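Local coordinates for giardin subunit alpha-1 (PDB 4EVF), which probably helps the parasite Giardia attach to the intestinal mucosa and remodel its cytoskeleton, as an annexin that binds calcium and acidic phospholipids, at residues 96-101 with 252-257; 236-241 with 278-283; 246-251 with 290-295. All coordinates share one frame; numbering follows the deposited sequence.

Contact 1. Residues 96-101 with 252-257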
loop_
_atom_site.group_PDB
_atom_site.type_symbol
_atom_site.label_atom_id
_atom_site.label_comp_id
_atom_site.label_asym_id
_atom_site.label_seq_id
_atom_site.Cartn_x
_atom_site.Cartn_y
_atom_site.Cartn_z
ATOM N N PHE A 96 -3.175 -7.081 -2.224
ATOM C CA PHE A 96 -2.192 -6.769 -1.185
ATOM C C PHE A 96 -1.960 -5.263 -1.096
ATOM O O PHE A 96 -1.917 -4.690 0.009
ATOM C CB PHE A 96 -0.845 -7.491 -1.425
ATOM C CG PHE A 96 -0.963 -8.983 -1.554
ATOM C CD1 PHE A 96 -1.939 -9.682 -0.857
ATOM C CD2 PHE A 96 -0.111 -9.686 -2.399
ATOM C CE1 PHE A 96 -2.054 -11.061 -0.989
ATOM C CE2 PHE A 96 -0.224 -11.063 -2.538
ATOM C CZ PHE A 96 -1.194 -11.751 -1.831
ATOM N N ASP A 97 -1.804 -4.633 -2.260
ATOM C CA ASP A 97 -1.506 -3.205 -2.339
ATOM C C ASP A 97 -2.639 -2.330 -1.799
ATOM O O ASP A 97 -2.381 -1.297 -1.209
ATOM C CB ASP A 97 -1.185 -2.782 -3.779
ATOM C CG ASP A 97 -0.050 -3.593 -4.389
ATOM O OD1 ASP A 97 0.651 -4.303 -3.628
ATOM O OD2 ASP A 97 0.136 -3.513 -5.624
ATOM N N THR A 98 -3.880 -2.751 -2.027
ATOM C CA THR A 98 -5.056 -1.915 -1.781
ATOM C C THR A 98 -5.742 -2.188 -0.429
ATOM O O THR A 98 -6.267 -1.269 0.207
ATOM C CB THR A 98 -6.097 -2.051 -2.936
ATOM O OG1 THR A 98 -6.486 -3.418 -3.088
ATOM C CG2 THR A 98 -5.523 -1.558 -4.262
ATOM N N VAL A 99 -5.724 -3.447 0.006
ATOM C CA VAL A 99 -6.427 -3.862 1.216
ATOM C C VAL A 99 -5.481 -3.934 2.424
ATOM O O VAL A 99 -5.818 -3.486 3.519
ATOM C CB VAL A 99 -7.127 -5.250 1.016
ATOM C CG1 VAL A 99 -7.662 -5.788 2.330
ATOM C CG2 VAL A 99 -8.244 -5.146 -0.000
ATOM N N ILE A 100 -4.289 -4.485 2.223
ATOM C CA ILE A 100 -3.384 -4.706 3.346
ATOM C C ILE A 100 -2.487 -3.505 3.667
ATOM O O ILE A 100 -2.284 -3.174 4.831
ATOM C CB ILE A 100 -2.525 -5.968 3.162
ATOM C CG1 ILE A 100 -3.424 -7.168 2.857
ATOM C CG2 ILE A 100 -1.685 -6.213 4.421
ATOM C CD1 ILE A 100 -2.668 -8.478 2.653
ATOM N N LEU A 101 -1.952 -2.868 2.631
ATOM C CA LEU A 101 -1.144 -1.670 2.787
ATOM C C LEU A 101 -2.098 -0.468 2.829
ATOM O O LEU A 101 -2.233 0.283 1.860
ATOM C CB LEU A 101 -0.146 -1.568 1.630
ATOM C CG LEU A 101 1.052 -0.608 1.600
ATOM C CD1 LEU A 101 0.587 0.757 1.157
ATOM C CD2 LEU A 101 1.833 -0.537 2.923
ATOM N N THR A 252 2.753 3.793 -4.750
ATOM C CA THR A 252 3.324 5.141 -4.722
ATOM C C THR A 252 2.217 6.203 -4.767
ATOM O O THR A 252 2.237 7.159 -3.992
ATOM C CB THR A 252 4.343 5.362 -5.851
ATOM O OG1 THR A 252 5.246 4.249 -5.898
ATOM C CG2 THR A 252 5.139 6.634 -5.616
ATOM N N GLY A 253 1.241 6.006 -5.649
ATOM C CA GLY A 253 0.139 6.940 -5.823
ATOM C C GLY A 253 -0.751 7.097 -4.597
ATOM O O GLY A 253 -1.248 8.194 -4.322
ATOM N N MET A 254 -0.934 6.009 -3.854
ATOM C CA MET A 254 -1.807 6.006 -2.681
ATOM C C MET A 254 -1.094 6.302 -1.371
ATOM O O MET A 254 -1.706 6.824 -0.440
ATOM C CB MET A 254 -2.489 4.638 -2.519
ATOM C CG MET A 254 -3.580 4.323 -3.528
ATOM S SD MET A 254 -4.311 2.709 -3.226
ATOM C CE MET A 254 -2.886 1.628 -3.227
ATOM N N MET A 255 0.182 5.943 -1.278
ATOM C CA MET A 255 0.780 5.733 0.042
ATOM C C MET A 255 2.186 6.282 0.252
ATOM O O MET A 255 2.745 6.136 1.343
ATOM C CB MET A 255 0.777 4.231 0.379
ATOM C CG MET A 255 -0.558 3.715 0.907
ATOM S SD MET A 255 -0.849 4.208 2.624
ATOM C CE MET A 255 -0.092 2.845 3.519
ATOM N N VAL A 256 2.762 6.910 -0.768
ATOM C CA VAL A 256 4.170 7.281 -0.685
ATOM C C VAL A 256 4.445 8.162 0.537
ATOM O O VAL A 256 5.412 7.926 1.260
ATOM C CB VAL A 256 4.729 7.912 -1.992
ATOM C CG1 VAL A 256 4.154 9.294 -2.234
ATOM C CG2 VAL A 256 6.250 7.986 -1.934
ATOM N N ASP A 257 3.579 9.147 0.785
ATOM C CA ASP A 257 3.791 10.068 1.907
ATOM C C ASP A 257 3.828 9.369 3.275
ATOM O O ASP A 257 4.546 9.805 4.178
ATOM C CB ASP A 257 2.749 11.208 1.901
ATOM C CG ASP A 257 1.374 10.769 2.400
ATOM O OD1 ASP A 257 0.971 9.616 2.138
ATOM O OD2 ASP A 257 0.688 11.588 3.059
#

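Contact 2. Residues 236-241 with 278-283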
loop_
_atom_site.group_PDB
_atom_site.type_symbol
_atom_site.label_atom_id
_atom_site.label_comp_id
_atom_site.label_asym_id
_atom_site.label_seq_id
_atom_site.Cartn_x
_atom_site.Cartn_y
_atom_site.Cartn_z
ATOM N N ASN A 236 10.336 -4.182 -3.228
ATOM C CA ASN A 236 11.289 -5.210 -3.616
ATOM C C ASN A 236 10.645 -6.254 -4.561
ATOM O O ASN A 236 11.243 -6.644 -5.568
ATOM C CB ASN A 236 11.901 -5.843 -2.364
ATOM C CG ASN A 236 12.957 -6.876 -2.689
ATOM O OD1 ASN A 236 12.722 -8.077 -2.541
ATOM N ND2 ASN A 236 14.127 -6.416 -3.135
ATOM N N CYS A 237 9.426 -6.683 -4.235
ATOM C CA CYS A 237 8.655 -7.567 -5.097
ATOM C C CYS A 237 8.514 -6.963 -6.490
ATOM O O CYS A 237 8.763 -7.638 -7.489
ATOM C CB CYS A 237 7.265 -7.859 -4.511
ATOM S SG CYS A 237 7.225 -8.792 -2.947
ATOM N N ALA A 238 8.118 -5.692 -6.560
ATOM C CA ALA A 238 7.995 -5.016 -7.849
ATOM C C ALA A 238 9.318 -4.995 -8.604
ATOM O O ALA A 238 9.352 -5.162 -9.825
ATOM C CB ALA A 238 7.461 -3.575 -7.665
ATOM N N CYS A 239 10.415 -4.771 -7.897
ATOM C CA CYS A 239 11.703 -4.764 -8.579
ATOM C C CYS A 239 11.980 -6.154 -9.146
ATOM O O CYS A 239 12.290 -6.307 -10.337
ATOM C CB CYS A 239 12.818 -4.319 -7.640
ATOM S SG CYS A 239 12.807 -2.538 -7.276
ATOM N N ASN A 240 11.838 -7.163 -8.289
ATOM C CA ASN A 240 12.052 -8.558 -8.679
ATOM C C ASN A 240 11.104 -9.105 -9.756
ATOM O O ASN A 240 11.460 -10.020 -10.500
ATOM C CB ASN A 240 12.023 -9.454 -7.439
ATOM C CG ASN A 240 13.112 -9.098 -6.451
ATOM O OD1 ASN A 240 14.124 -8.494 -6.820
ATOM N ND2 ASN A 240 12.917 -9.469 -5.187
ATOM N N ASP A 241 9.895 -8.564 -9.833
ATOM C CA ASP A 241 8.963 -8.954 -10.881
ATOM C C ASP A 241 9.218 -8.145 -12.148
ATOM O O ASP A 241 8.278 -7.692 -12.809
ATOM C CB ASP A 241 7.515 -8.754 -10.433
ATOM C CG ASP A 241 7.117 -9.688 -9.310
ATOM O OD1 ASP A 241 7.871 -10.651 -9.029
ATOM O OD2 ASP A 241 6.041 -9.464 -8.713
ATOM N N ARG A 278 17.823 -0.160 -11.691
ATOM C CA ARG A 278 18.036 -1.322 -12.539
ATOM C C ARG A 278 16.737 -1.845 -13.145
ATOM O O ARG A 278 16.666 -2.125 -14.345
ATOM C CB ARG A 278 18.718 -2.422 -11.733
ATOM C CG ARG A 278 19.082 -3.638 -12.559
ATOM C CD ARG A 278 19.667 -4.737 -11.693
ATOM N NE ARG A 278 18.633 -5.413 -10.929
ATOM C CZ ARG A 278 18.429 -5.217 -9.634
ATOM N NH1 ARG A 278 19.215 -4.383 -8.968
ATOM N NH2 ARG A 278 17.459 -5.869 -9.006
ATOM N N CYS A 279 15.706 -1.951 -12.313
ATOM C CA CYS A 279 14.513 -2.710 -12.667
ATOM C C CYS A 279 13.478 -1.945 -13.483
ATOM O O CYS A 279 12.668 -2.551 -14.183
ATOM C CB CYS A 279 13.890 -3.300 -11.397
ATOM S SG CYS A 279 15.077 -4.362 -10.517
ATOM N N PHE A 280 13.522 -0.617 -13.406
ATOM C CA PHE A 280 12.574 0.235 -14.124
ATOM C C PHE A 280 13.228 1.032 -15.265
ATOM O O PHE A 280 14.418 1.323 -15.216
ATOM C CB PHE A 280 11.849 1.154 -13.126
ATOM C CG PHE A 280 10.939 0.403 -12.204
ATOM C CD1 PHE A 280 9.603 0.225 -12.527
ATOM C CD2 PHE A 280 11.428 -0.171 -11.047
ATOM C CE1 PHE A 280 8.765 -0.498 -11.701
ATOM C CE2 PHE A 280 10.595 -0.899 -10.213
ATOM C CZ PHE A 280 9.264 -1.064 -10.543
ATOM N N ASP A 281 12.447 1.371 -16.290
ATOM C CA ASP A 281 12.998 2.028 -17.480
ATOM C C ASP A 281 13.394 3.485 -17.269
ATOM O O ASP A 281 13.200 4.054 -16.187
ATOM C CB ASP A 281 12.083 1.878 -18.711
ATOM C CG ASP A 281 10.844 2.776 -18.657
ATOM O OD1 ASP A 281 10.899 3.865 -18.048
ATOM O OD2 ASP A 281 9.804 2.383 -19.234
ATOM N N LYS A 282 13.953 4.069 -18.328
ATOM C CA LYS A 282 14.552 5.399 -18.292
ATOM C C LYS A 282 13.590 6.489 -17.824
ATOM O O LYS A 282 14.005 7.440 -17.165
ATOM C CB LYS A 282 15.082 5.761 -19.682
ATOM C CG LYS A 282 16.430 6.431 -19.652
ATOM C CD LYS A 282 17.048 6.496 -21.037
ATOM C CE LYS A 282 16.331 7.483 -21.933
ATOM N NZ LYS A 282 16.985 7.527 -23.273
ATOM N N ARG A 283 12.325 6.355 -18.204
ATOM C CA ARG A 283 11.280 7.320 -17.851
ATOM C C ARG A 283 10.766 7.108 -16.421
ATOM O O ARG A 283 10.797 8.023 -15.595
ATOM C CB ARG A 283 10.128 7.231 -18.864
ATOM C CG ARG A 283 9.010 8.249 -18.663
ATOM C CD ARG A 283 7.856 7.970 -19.612
ATOM N NE ARG A 283 6.738 8.899 -19.442
ATOM C CZ ARG A 283 5.516 8.676 -19.918
ATOM N NH1 ARG A 283 5.257 7.556 -20.577
ATOM N NH2 ARG A 283 4.550 9.565 -19.727
#

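Contact 3. Residues 246-251 with 290-295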
loop_
_atom_site.group_PDB
_atom_site.type_symbol
_atom_site.label_atom_id
_atom_site.label_comp_id
_atom_site.label_asym_id
_atom_site.label_seq_id
_atom_site.Cartn_x
_atom_site.Cartn_y
_atom_site.Cartn_z
ATOM N N LYS A 246 2.691 -1.402 -12.591
ATOM C CA LYS A 246 1.334 -1.275 -12.050
ATOM C C LYS A 246 1.316 -1.246 -10.518
ATOM O O LYS A 246 0.626 -0.415 -9.931
ATOM C CB LYS A 246 0.403 -2.355 -12.609
ATOM C CG LYS A 246 0.291 -2.321 -14.127
ATOM C CD LYS A 246 -1.119 -2.632 -14.589
ATOM C CE LYS A 246 -1.557 -4.016 -14.150
ATOM N NZ LYS A 246 -3.037 -4.088 -13.927
ATOM N N ARG A 247 2.089 -2.132 -9.889
ATOM C CA ARG A 247 2.256 -2.115 -8.431
ATOM C C ARG A 247 2.907 -0.834 -7.931
ATOM O O ARG A 247 2.503 -0.286 -6.906
ATOM C CB ARG A 247 3.098 -3.298 -7.955
ATOM C CG ARG A 247 3.556 -3.172 -6.501
ATOM C CD ARG A 247 2.930 -4.258 -5.628
ATOM N NE ARG A 247 3.619 -5.512 -5.827
ATOM C CZ ARG A 247 3.190 -6.707 -5.434
ATOM N NH1 ARG A 247 2.026 -6.867 -4.805
ATOM N NH2 ARG A 247 3.947 -7.753 -5.689
ATOM N N MET A 248 3.934 -0.366 -8.625
ATOM C CA MET A 248 4.610 0.835 -8.162
ATOM C C MET A 248 3.666 2.025 -8.231
ATOM O O MET A 248 3.708 2.902 -7.365
ATOM C CB MET A 248 5.916 1.093 -8.921
ATOM C CG MET A 248 7.070 0.202 -8.441
ATOM S SD MET A 248 7.303 0.171 -6.646
ATOM C CE MET A 248 8.057 1.788 -6.412
ATOM N N ARG A 249 2.796 2.030 -9.231
ATOM C CA ARG A 249 1.839 3.122 -9.384
ATOM C C ARG A 249 0.766 3.065 -8.295
ATOM O O ARG A 249 0.382 4.093 -7.728
ATOM C CB ARG A 249 1.185 3.098 -10.766
ATOM C CG ARG A 249 0.093 4.147 -10.902
ATOM C CD ARG A 249 -1.116 3.614 -11.655
ATOM N NE ARG A 249 -2.312 4.419 -11.399
ATOM C CZ ARG A 249 -3.460 4.277 -12.051
ATOM N NH1 ARG A 249 -3.564 3.376 -13.013
ATOM N NH2 ARG A 249 -4.499 5.047 -11.752
ATOM N N ARG A 250 0.282 1.860 -8.006
ATOM C CA ARG A 250 -0.684 1.700 -6.930
ATOM C C ARG A 250 -0.114 2.206 -5.610
ATOM O O ARG A 250 -0.645 3.151 -5.041
ATOM C CB ARG A 250 -1.170 0.252 -6.813
ATOM C CG ARG A 250 -2.045 -0.182 -7.998
ATOM C CD ARG A 250 -2.694 -1.537 -7.737
ATOM N NE ARG A 250 -1.702 -2.597 -7.545
ATOM C CZ ARG A 250 -1.314 -3.447 -8.497
ATOM N NH1 ARG A 250 -1.837 -3.373 -9.713
ATOM N NH2 ARG A 250 -0.411 -4.384 -8.223
ATOM N N ILE A 251 0.979 1.615 -5.139
ATOM C CA ILE A 251 1.462 1.945 -3.798
ATOM C C ILE A 251 2.094 3.335 -3.688
ATOM O O ILE A 251 1.970 4.001 -2.654
ATOM C CB ILE A 251 2.402 0.854 -3.208
ATOM C CG1 ILE A 251 3.810 0.930 -3.795
ATOM C CG2 ILE A 251 1.824 -0.546 -3.421
ATOM C CD1 ILE A 251 4.672 -0.266 -3.386
ATOM N N THR A 290 12.532 9.865 -7.247
ATOM C CA THR A 290 12.170 11.181 -6.724
ATOM C C THR A 290 11.118 11.040 -5.615
ATOM O O THR A 290 11.292 11.544 -4.496
ATOM C CB THR A 290 11.627 12.100 -7.831
ATOM O OG1 THR A 290 12.594 12.213 -8.884
ATOM C CG2 THR A 290 11.327 13.486 -7.275
ATOM N N LEU A 291 10.034 10.341 -5.928
ATOM C CA LEU A 291 8.916 10.192 -4.996
ATOM C C LEU A 291 9.294 9.461 -3.715
ATOM O O LEU A 291 8.769 9.784 -2.649
ATOM C CB LEU A 291 7.714 9.527 -5.672
ATOM C CG LEU A 291 7.090 10.299 -6.843
ATOM C CD1 LEU A 291 6.200 9.404 -7.701
ATOM C CD2 LEU A 291 6.306 11.518 -6.329
ATOM N N TRP A 292 10.207 8.490 -3.813
ATOM C CA TRP A 292 10.601 7.687 -2.658
ATOM C C TRP A 292 11.815 8.265 -1.937
ATOM O O TRP A 292 12.248 7.744 -0.916
ATOM C CB TRP A 292 10.816 6.218 -3.044
ATOM C CG TRP A 292 9.529 5.520 -3.298
ATOM C CD1 TRP A 292 8.966 5.244 -4.514
ATOM C CD2 TRP A 292 8.607 5.050 -2.309
ATOM N NE1 TRP A 292 7.757 4.614 -4.336
ATOM C CE2 TRP A 292 7.519 4.472 -2.993
ATOM C CE3 TRP A 292 8.610 5.037 -0.906
ATOM C CZ2 TRP A 292 6.436 3.903 -2.328
ATOM C CZ3 TRP A 292 7.530 4.467 -0.245
ATOM C CH2 TRP A 292 6.458 3.910 -0.958
ATOM N N ARG A 293 12.323 9.373 -2.465
ATOM C CA ARG A 293 13.436 10.108 -1.871
ATOM C C ARG A 293 14.708 9.275 -1.788
ATOM O O ARG A 293 15.379 9.236 -0.758
ATOM C CB ARG A 293 13.061 10.683 -0.499
ATOM C CG ARG A 293 12.077 11.828 -0.590
ATOM C CD ARG A 293 11.858 12.499 0.766
ATOM N NE ARG A 293 10.706 13.390 0.717
ATOM C CZ ARG A 293 10.138 13.937 1.789
ATOM N NH1 ARG A 293 10.615 13.682 3.002
ATOM N NH2 ARG A 293 9.085 14.734 1.650
ATOM N N VAL A 294 15.038 8.628 -2.885
ATOM C CA VAL A 294 16.269 7.912 -2.962
ATOM C C VAL A 294 16.973 8.197 -4.309
ATOM O O VAL A 294 17.318 7.287 -5.013
ATOM C CB VAL A 294 16.104 6.405 -2.698
ATOM C CG1 VAL A 294 15.546 6.207 -1.323
ATOM C CG2 VAL A 294 15.196 5.757 -3.649
ATOM N N LYS A 295 17.193 9.474 -4.621
ATOM C CA LYS A 295 18.031 9.856 -5.750
ATOM C C LYS A 295 19.463 9.418 -5.482
ATOM O O LYS A 295 20.287 9.360 -6.400
ATOM C CB LYS A 295 17.997 11.368 -5.956
ATOM C CG LYS A 295 16.618 11.953 -6.180
ATOM C CD LYS A 295 16.681 13.481 -6.218
ATOM C CE LYS A 295 15.306 14.072 -6.453
ATOM N NZ LYS A 295 15.120 14.260 -7.921
#

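Contact 1. Residues 96-101 with 252-257
Leu101 reaches Met255 directly after a wider, pi-type turn that closes helix 92-100, where Phe96 O accepts from both Ile100 N (3.3 Å) and Leu101 N (3.2 Å). The contact lies near the centre of the all-helical annexin fold and joins the predicted second repeat to the predicted fourth across the middle of the molecule. No hydrogen bond runs between the two segments, which touch through apolar side chains and backbone oxygens. Leu101 and Met255 meet tip to tip. The methionine chain is kinked at both chi2 (-76°) and chi3 (-89°), which folds its methyl in beside Leu101, with CE 3.9 Å from Leu101 CD2. The still shorter approaches to Leu101 CD1 are doubtful. Met254 is extended as far as SD and bends there, at chi3 (-55°), to bring its methyl beside the other helix and near Thr98. The carboxylate of Asp97, buried here, is held by salt bridges from Arg247 and Arg250, while Arg78 bonds to Thr98 O and touches both methionines. Met254 CE rests 3.6 Å from the backbone oxygen Asp97 O.

Contact 2. Residues 236-241 with 278-283
Cys239 and Cys279 lie side by side where the ends of helices 227-240 and 272-279 come together, with CA atoms 5.4 Å apart, inside the predicted fourth annexin repeat. Sulfur dominates the contact. The two SG atoms stand 4.4 Å apart, Cys239 SG to Cys279 SG, far beyond a disulfide bond, and each thiol has its own surroundings. Cys279 SG leans over the end of the opposite helix, 3.7 Å from Cys239 CB and close to the carbonyl oxygen of the same residue. Cys239 SG turns instead to Phe280, its chi1 of -74° setting it anti to the carbonyl carbon. It meets the ring at the edge, 86° off the normal and 4.0 Å from Phe280 CE2, a sulfur-aromatic contact.

Apolar packing continues from the same ring. Its far end reaches Ala238, with Phe280 CZ 4.2 Å from Ala238 CB, and Phe280 also lies against Met248 of helix 245-255 and Ala285 and Leu288 of helix 284-292. Phe280, the first residue to leave helical angles after helix 272-279, thus fills the junction of several helices.

Among the polar bonds, those of 278-283 shape the turn that follows. Asp281 OD1 accepts weakly from Arg283 N (2.9 Å) and also from Met284 N, a capping arrangement at the start of helix 284-292. Arg283 extends from this turn to a salt bridge with Glu20 and a bond to Gly60 O.

With no clear hydrogen bond between the segments, cohesion comes largely from van der Waals packing of sulfur, methyl and ring, and the separation of the sulfurs implies that both cysteines are unlinked to each other in this crystal form.

Contact 3. Residues 246-251 with 290-295
Trp292 and Met248 share the side chain of Thr252 as a polar bridge: Thr252 OG1 probably takes the indole N-H of Trp292 and is hydrogen-bonded in turn to Met248 O, one turn back along helix 245-255. The buried indole nitrogen is thus probably satisfied from the very helix against which its ring packs. Direct contact across the segments is apolar. The side chains of Met248 and Trp292 meet at a slant, and the methionine methyl does the touching, with Met248 CE 3.5 Å from Trp292 NE1. Bends at chi2 (-49°) and chi3 (-75°) swing that methyl round to the five-membered ring, where it also lies 4.0 Å from Trp292 CD1. Ile251, almost one turn further on, lies against the benzo part of the indole, its CG1 4.2 Å from Trp292 CZ2. Ile235 of helix 227-240 touches both Ile251 and Trp292, and Val256 and Cys259 also pack on the indole.

Beyond Trp292, Arg293 has positive phi (61°) and bonds back into the last turn, including Arg293 N to Thr290 O at 3.1 Å, a Schellman motif. The chain then turns back so that Lys295 NZ makes a weak bond of 3.4 Å to Thr290 OG1. Other faces of the two helices serve different partners: Arg249 is salt-bridged to Asp69, and Leu291 packs on Leu66 and Leu70 of helix 62-70. With both segments in the predicted fourth repeat, a hydrophobic seam of methionine, isoleucine and tryptophan between helices is in keeping with the compact helical bundle from which each annexin repeat is built.

The three contacts form a connected interior built round helix 245-255, which supplies one segment to contact 1 and one to contact 3. The centres of contacts 1 and 3 lie about 10 Å apart, and they are joined by the Asp97-Arg250 salt bridge, by the probable bond between Thr252 and Trp292, and by packing of Thr252 CG2 on Leu291 CD1 at 3.6 Å. Contact 2 is likewise about 10 Å from contact 3, centre to centre, and Met248 is common ground, with Ala238 CB 3.9 Å from Met248 CG. Contacts 1 and 2 do not touch; their centres are about 17 Å apart and their nearest atoms about 7 Å. Contact 3 thus links the central interface between repeats to the outlying helix ends of the fourth.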